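Local coordinates for protein archease, possible chaperone (PDB 1J5U) that binds calcium and probably activates the tRNA-splicing ligase RtcB by promoting its guanylylation, and may also act as a chaperone, at residues A[73-87]-A[100-114]. Sequence-based numbering, arbitrary orientation.
Sequences VNDWILEISKGWAPW and FRKIRKKEGTEIKAL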
loop_
_atom_site.group_PDB
_atom_site.type_symbol
_atom_site.label_atom_id
_atom_site.label_comp_id
_atom_site.label_asym_id
_atom_site.label_seq_id
_atom_site.Cartn_x
_atom_site.Cartn_y
_atom_site.Cartn_z
ATOM N N VAL A 73 -2.149 -3.476 3.647
ATOM C CA VAL A 73 -1.230 -3.034 2.613
ATOM C C VAL A 73 0.034 -3.918 2.623
ATOM O O VAL A 73 0.569 -4.248 1.576
ATOM C CB VAL A 73 -0.881 -1.522 2.821
ATOM C CG1 VAL A 73 0.199 -1.085 1.857
ATOM C CG2 VAL A 73 -2.159 -0.652 2.649
ATOM N N ASN A 74 0.513 -4.314 3.797
ATOM C CA ASN A 74 1.705 -5.150 3.796
ATOM C C ASN A 74 1.417 -6.526 3.252
ATOM O O ASN A 74 2.304 -7.168 2.707
ATOM C CB ASN A 74 2.351 -5.209 5.178
ATOM C CG ASN A 74 3.230 -3.987 5.434
ATOM O OD1 ASN A 74 4.045 -3.632 4.586
ATOM N ND2 ASN A 74 3.061 -3.344 6.575
ATOM N N ASP A 75 0.177 -6.978 3.377
ATOM C CA ASP A 75 -0.135 -8.275 2.815
ATOM C C ASP A 75 -0.133 -8.134 1.293
ATOM O O ASP A 75 0.293 -9.036 0.595
ATOM C CB ASP A 75 -1.489 -8.804 3.286
ATOM C CG ASP A 75 -1.707 -10.229 2.820
ATOM O OD1 ASP A 75 -2.542 -10.473 1.935
ATOM O OD2 ASP A 75 -0.976 -11.095 3.313
ATOM N N TRP A 76 -0.574 -6.981 0.783
ATOM C CA TRP A 76 -0.560 -6.736 -0.656
ATOM C C TRP A 76 0.878 -6.755 -1.189
ATOM O O TRP A 76 1.126 -7.199 -2.301
ATOM C CB TRP A 76 -1.162 -5.375 -1.011
ATOM C CG TRP A 76 -2.636 -5.242 -0.776
ATOM C CD1 TRP A 76 -3.518 -6.239 -0.424
ATOM C CD2 TRP A 76 -3.399 -4.036 -0.851
ATOM N NE1 TRP A 76 -4.778 -5.719 -0.273
ATOM C CE2 TRP A 76 -4.736 -4.368 -0.532
ATOM C CE3 TRP A 76 -3.082 -2.696 -1.165
ATOM C CZ2 TRP A 76 -5.766 -3.410 -0.514
ATOM C CZ3 TRP A 76 -4.116 -1.740 -1.152
ATOM C CH2 TRP A 76 -5.437 -2.107 -0.826
ATOM N N ILE A 77 1.806 -6.216 -0.408
ATOM C CA ILE A 77 3.220 -6.201 -0.787
ATOM C C ILE A 77 3.742 -7.657 -0.835
ATOM O O ILE A 77 4.543 -8.004 -1.691
ATOM C CB ILE A 77 4.034 -5.349 0.215
ATOM C CG1 ILE A 77 3.725 -3.856 -0.045
ATOM C CG2 ILE A 77 5.544 -5.649 0.077
ATOM C CD1 ILE A 77 4.021 -2.905 1.131
ATOM N N LEU A 78 3.264 -8.498 0.074
ATOM C CA LEU A 78 3.667 -9.906 0.102
ATOM C C LEU A 78 3.135 -10.535 -1.181
ATOM O O LEU A 78 3.864 -11.233 -1.883
ATOM C CB LEU A 78 3.089 -10.628 1.331
ATOM C CG LEU A 78 3.339 -12.148 1.470
ATOM C CD1 LEU A 78 4.859 -12.471 1.467
ATOM C CD2 LEU A 78 2.706 -12.635 2.767
ATOM N N GLU A 79 1.872 -10.267 -1.503
ATOM C CA GLU A 79 1.292 -10.810 -2.725
ATOM C C GLU A 79 2.056 -10.328 -3.947
ATOM O O GLU A 79 2.253 -11.090 -4.926
ATOM C CB GLU A 79 -0.193 -10.419 -2.849
ATOM C CG GLU A 79 -1.117 -11.226 -1.932
ATOM C CD GLU A 79 -1.107 -12.709 -2.276
ATOM O OE1 GLU A 79 -0.917 -13.037 -3.469
ATOM O OE2 GLU A 79 -1.300 -13.534 -1.354
ATOM N N ILE A 80 2.472 -9.059 -3.924
ATOM C CA ILE A 80 3.217 -8.532 -5.062
ATOM C C ILE A 80 4.515 -9.353 -5.220
ATOM O O ILE A 80 4.899 -9.692 -6.339
ATOM C CB ILE A 80 3.537 -7.019 -4.895
ATOM C CG1 ILE A 80 2.282 -6.186 -5.221
ATOM C CG2 ILE A 80 4.694 -6.595 -5.856
ATOM C CD1 ILE A 80 2.434 -4.700 -4.946
ATOM N N SER A 81 5.178 -9.688 -4.116
ATOM C CA SER A 81 6.406 -10.493 -4.212
ATOM C C SER A 81 6.089 -11.885 -4.759
ATOM O O SER A 81 6.982 -12.596 -5.210
ATOM C CB SER A 81 7.122 -10.615 -2.850
ATOM O OG SER A 81 6.473 -11.498 -1.944
ATOM N N LYS A 82 4.815 -12.272 -4.733
ATOM C CA LYS A 82 4.414 -13.580 -5.245
ATOM C C LYS A 82 3.904 -13.456 -6.667
ATOM O O LYS A 82 3.426 -14.424 -7.252
ATOM C CB LYS A 82 3.321 -14.198 -4.358
ATOM C CG LYS A 82 3.810 -14.573 -2.968
ATOM C CD LYS A 82 2.711 -15.199 -2.126
ATOM C CE LYS A 82 3.245 -15.615 -0.759
ATOM N NZ LYS A 82 2.169 -16.227 0.087
ATOM N N GLY A 83 3.998 -12.258 -7.225
ATOM C CA GLY A 83 3.531 -12.050 -8.578
ATOM C C GLY A 83 2.084 -11.587 -8.701
ATOM O O GLY A 83 1.538 -11.610 -9.791
ATOM N N TRP A 84 1.468 -11.136 -7.610
ATOM C CA TRP A 84 0.078 -10.674 -7.664
ATOM C C TRP A 84 -0.097 -9.222 -7.140
ATOM O O TRP A 84 0.310 -8.910 -6.038
ATOM C CB TRP A 84 -0.823 -11.611 -6.834
ATOM C CG TRP A 84 -0.897 -13.039 -7.352
ATOM C CD1 TRP A 84 -0.133 -14.096 -6.964
ATOM C CD2 TRP A 84 -1.763 -13.527 -8.378
ATOM N NE1 TRP A 84 -0.466 -15.222 -7.688
ATOM C CE2 TRP A 84 -1.466 -14.898 -8.564
ATOM C CE3 TRP A 84 -2.764 -12.937 -9.161
ATOM C CZ2 TRP A 84 -2.134 -15.690 -9.501
ATOM C CZ3 TRP A 84 -3.433 -13.734 -10.100
ATOM C CH2 TRP A 84 -3.111 -15.093 -10.256
ATOM N N ALA A 85 -0.748 -8.370 -7.921
ATOM C CA ALA A 85 -0.955 -6.986 -7.512
ATOM C C ALA A 85 -2.421 -6.637 -7.234
ATOM O O ALA A 85 -3.322 -7.074 -7.953
ATOM C CB ALA A 85 -0.387 -6.046 -8.580
ATOM N N PRO A 86 -2.674 -5.865 -6.163
ATOM C CA PRO A 86 -4.053 -5.475 -5.837
ATOM C C PRO A 86 -4.600 -4.643 -7.003
ATOM O O PRO A 86 -3.929 -3.748 -7.513
ATOM C CB PRO A 86 -3.891 -4.672 -4.540
ATOM C CG PRO A 86 -2.486 -4.054 -4.697
ATOM C CD PRO A 86 -1.710 -5.272 -5.208
ATOM N N TRP A 87 -5.822 -4.930 -7.427
ATOM C CA TRP A 87 -6.401 -4.223 -8.563
ATOM C C TRP A 87 -7.748 -3.560 -8.274
ATOM O O TRP A 87 -7.949 -2.360 -8.547
ATOM C CB TRP A 87 -6.520 -5.210 -9.744
ATOM C CG TRP A 87 -7.239 -4.670 -10.949
ATOM C CD1 TRP A 87 -6.914 -3.558 -11.683
ATOM C CD2 TRP A 87 -8.398 -5.230 -11.566
ATOM N NE1 TRP A 87 -7.803 -3.396 -12.716
ATOM C CE2 TRP A 87 -8.726 -4.408 -12.668
ATOM C CE3 TRP A 87 -9.194 -6.352 -11.295
ATOM C CZ2 TRP A 87 -9.820 -4.672 -13.502
ATOM C CZ3 TRP A 87 -10.286 -6.619 -12.126
ATOM C CH2 TRP A 87 -10.586 -5.777 -13.219
ATOM N N PHE A 100 -6.948 -9.324 -7.114
ATOM C CA PHE A 100 -5.579 -9.112 -7.548
ATOM C C PHE A 100 -5.475 -9.534 -9.013
ATOM O O PHE A 100 -6.290 -10.329 -9.493
ATOM C CB PHE A 100 -4.607 -9.976 -6.738
ATOM C CG PHE A 100 -4.535 -9.627 -5.285
ATOM C CD1 PHE A 100 -5.522 -10.061 -4.395
ATOM C CD2 PHE A 100 -3.464 -8.894 -4.799
ATOM C CE1 PHE A 100 -5.437 -9.776 -3.042
ATOM C CE2 PHE A 100 -3.365 -8.594 -3.445
ATOM C CZ PHE A 100 -4.348 -9.035 -2.560
ATOM N N ARG A 101 -4.507 -8.974 -9.730
ATOM C CA ARG A 101 -4.261 -9.368 -11.114
ATOM C C ARG A 101 -2.799 -9.788 -11.211
ATOM O O ARG A 101 -1.935 -9.270 -10.486
ATOM C CB ARG A 101 -4.599 -8.246 -12.098
ATOM C CG ARG A 101 -6.077 -8.270 -12.512
ATOM C CD ARG A 101 -6.445 -7.125 -13.444
ATOM N NE ARG A 101 -5.756 -7.209 -14.728
ATOM C CZ ARG A 101 -5.891 -6.326 -15.718
ATOM N NH1 ARG A 101 -6.695 -5.281 -15.583
ATOM N NH2 ARG A 101 -5.209 -6.486 -16.844
ATOM N N LYS A 102 -2.532 -10.772 -12.070
ATOM C CA LYS A 102 -1.186 -11.277 -12.237
ATOM C C LYS A 102 -0.321 -10.172 -12.810
ATOM O O LYS A 102 -0.726 -9.465 -13.722
ATOM C CB LYS A 102 -1.174 -12.483 -13.181
ATOM C CG LYS A 102 0.124 -13.229 -13.185
ATOM C CD LYS A 102 0.404 -13.832 -11.806
ATOM C CE LYS A 102 1.814 -14.417 -11.744
ATOM N NZ LYS A 102 2.117 -15.020 -10.428
ATOM N N ILE A 103 0.872 -10.028 -12.255
ATOM C CA ILE A 103 1.805 -9.006 -12.706
ATOM C C ILE A 103 2.515 -9.468 -13.974
ATOM O O ILE A 103 3.167 -10.509 -13.974
ATOM C CB ILE A 103 2.848 -8.742 -11.612
ATOM C CG1 ILE A 103 2.150 -8.118 -10.402
ATOM C CG2 ILE A 103 4.001 -7.919 -12.156
ATOM C CD1 ILE A 103 3.064 -7.940 -9.197
ATOM N N ARG A 104 2.363 -8.717 -15.061
ATOM C CA ARG A 104 3.046 -9.082 -16.296
ATOM C C ARG A 104 4.514 -8.705 -16.083
ATOM O O ARG A 104 5.406 -9.542 -16.187
ATOM C CB ARG A 104 2.478 -8.319 -17.486
ATOM C CG ARG A 104 2.992 -8.843 -18.830
ATOM C CD ARG A 104 2.481 -8.004 -19.984
ATOM N NE ARG A 104 1.024 -7.945 -20.012
ATOM C CZ ARG A 104 0.328 -7.036 -20.689
ATOM N NH1 ARG A 104 0.966 -6.107 -21.396
ATOM N NH2 ARG A 104 -1.002 -7.047 -20.652
ATOM N N LYS A 105 4.752 -7.439 -15.763
ATOM C CA LYS A 105 6.108 -6.969 -15.503
ATOM C C LYS A 105 6.111 -5.750 -14.588
ATOM O O LYS A 105 5.076 -5.105 -14.385
ATOM C CB LYS A 105 6.828 -6.640 -16.817
ATOM C CG LYS A 105 6.111 -5.635 -17.703
ATOM C CD LYS A 105 7.004 -5.232 -18.878
ATOM C CE LYS A 105 6.240 -4.404 -19.905
ATOM N NZ LYS A 105 5.122 -5.190 -20.526
ATOM N N LYS A 106 7.285 -5.459 -14.033
ATOM C CA LYS A 106 7.480 -4.324 -13.137
ATOM C C LYS A 106 8.651 -3.485 -13.642
ATOM O O LYS A 106 9.609 -4.016 -14.202
ATOM C CB LYS A 106 7.788 -4.790 -11.716
ATOM C CG LYS A 106 6.676 -5.556 -11.048
ATOM C CD LYS A 106 6.886 -5.623 -9.538
ATOM C CE LYS A 106 8.212 -6.262 -9.181
ATOM N NZ LYS A 106 8.361 -6.403 -7.716
ATOM N N GLU A 107 8.562 -2.177 -13.438
ATOM C CA GLU A 107 9.593 -1.241 -13.876
ATOM C C GLU A 107 9.558 -0.074 -12.906
ATOM O O GLU A 107 8.813 0.881 -13.109
ATOM C CB GLU A 107 9.276 -0.718 -15.286
ATOM C CG GLU A 107 8.612 -1.747 -16.199
ATOM C CD GLU A 107 7.564 -1.134 -17.119
ATOM O OE1 GLU A 107 6.674 -0.404 -16.613
ATOM O OE2 GLU A 107 7.625 -1.393 -18.342
ATOM N N GLY A 108 10.341 -0.149 -11.842
ATOM C CA GLY A 108 10.336 0.946 -10.900
ATOM C C GLY A 108 11.037 0.632 -9.607
ATOM O O GLY A 108 11.930 -0.211 -9.552
ATOM N N THR A 109 10.609 1.307 -8.555
ATOM C CA THR A 109 11.199 1.138 -7.243
ATOM C C THR A 109 10.444 0.091 -6.450
ATOM O O THR A 109 9.250 0.248 -6.197
ATOM C CB THR A 109 11.150 2.460 -6.455
ATOM O OG1 THR A 109 11.416 3.556 -7.340
ATOM C CG2 THR A 109 12.179 2.449 -5.347
ATOM N N GLU A 110 11.141 -0.963 -6.045
ATOM C CA GLU A 110 10.531 -2.032 -5.259
ATOM C C GLU A 110 10.197 -1.545 -3.850
ATOM O O GLU A 110 11.072 -1.058 -3.142
ATOM C CB GLU A 110 11.488 -3.215 -5.150
ATOM C CG GLU A 110 12.081 -3.672 -6.483
ATOM C CD GLU A 110 13.465 -3.082 -6.745
ATOM O OE1 GLU A 110 13.582 -1.836 -6.881
ATOM O OE2 GLU A 110 14.440 -3.874 -6.799
ATOM N N ILE A 111 8.938 -1.666 -3.440
ATOM C CA ILE A 111 8.559 -1.249 -2.103
ATOM C C ILE A 111 8.631 -2.463 -1.190
ATOM O O ILE A 111 8.010 -3.498 -1.466
ATOM C CB ILE A 111 7.131 -0.639 -2.081
ATOM C CG1 ILE A 111 7.145 0.723 -2.782
ATOM C CG2 ILE A 111 6.638 -0.499 -0.650
ATOM C CD1 ILE A 111 5.766 1.391 -2.911
ATOM N N LYS A 112 9.398 -2.332 -0.109
ATOM C CA LYS A 112 9.588 -3.406 0.855
ATOM C C LYS A 112 8.483 -3.519 1.894
ATOM O O LYS A 112 8.155 -4.618 2.362
ATOM C CB LYS A 112 10.911 -3.214 1.605
ATOM C CG LYS A 112 12.159 -3.306 0.742
ATOM C CD LYS A 112 13.398 -3.092 1.597
ATOM C CE LYS A 112 14.661 -3.035 0.753
ATOM N NZ LYS A 112 15.812 -2.546 1.578
ATOM N N ALA A 113 7.928 -2.383 2.290
ATOM C CA ALA A 113 6.891 -2.403 3.296
ATOM C C ALA A 113 6.284 -1.038 3.553
ATOM O O ALA A 113 6.889 0.001 3.242
ATOM C CB ALA A 113 7.476 -2.916 4.626
ATOM N N LEU A 114 5.085 -1.064 4.125
ATOM C CA LEU A 114 4.448 0.152 4.581
ATOM C C LEU A 114 4.897 0.146 6.044
ATOM O O LEU A 114 4.802 -0.890 6.713
ATOM C CB LEU A 114 2.920 0.057 4.529
ATOM C CG LEU A 114 2.216 1.203 5.263
ATOM C CD1 LEU A 114 2.520 2.558 4.583
ATOM C CD2 LEU A 114 0.710 0.934 5.245
HETATM O O HOH W 1 6.286 -5.809 3.927
#
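Asn74 OD1 is gripped twice: Leu114 N donates to it over 2.8 Å at a nearly straight 170°, and a water that also donates to Lys112 O lies 3.2 Å from Asn74 OD1. Asn74 ND2 donates to Leu114 O at 3.0 Å, the acceptor in the amide plane, so both backbone polar atoms of Leu114 fix the amide's rotation. Ile77 CD1 lies against Ala113 CA. Beyond the Schellman motif ending helix 66-81 at Gly83, strands 84-92 and 95-105 form an antiparallel hairpin; Ala85 and Arg101 make a hydrogen-bonded pair (Ala85 N to Arg101 O 3.0 Å), and Ile103 N donates to Gly83 O. Phe100 turns to the helix, its edge toward the Trp76 face, an offset edge-to-face pair with planes at 85°. Lys102, bent at chi2 (63°), lays CD 3.8 Å from the centroid of the Trp84 six-membered ring and NZ over the five-membered ring, a cation-pi contact. Arg101 CD sits 3.5 Å and CZ 4.7 Å from the Trp87 five-membered-ring centroid, both over its face, the guanidinium meeting the indole edge-on; Arg101 NE bonds Asp52 O. With an alanine instead of Trp87, Arg101 CD is likely to lose the indole face, and the guanidinium its cation-pi partner.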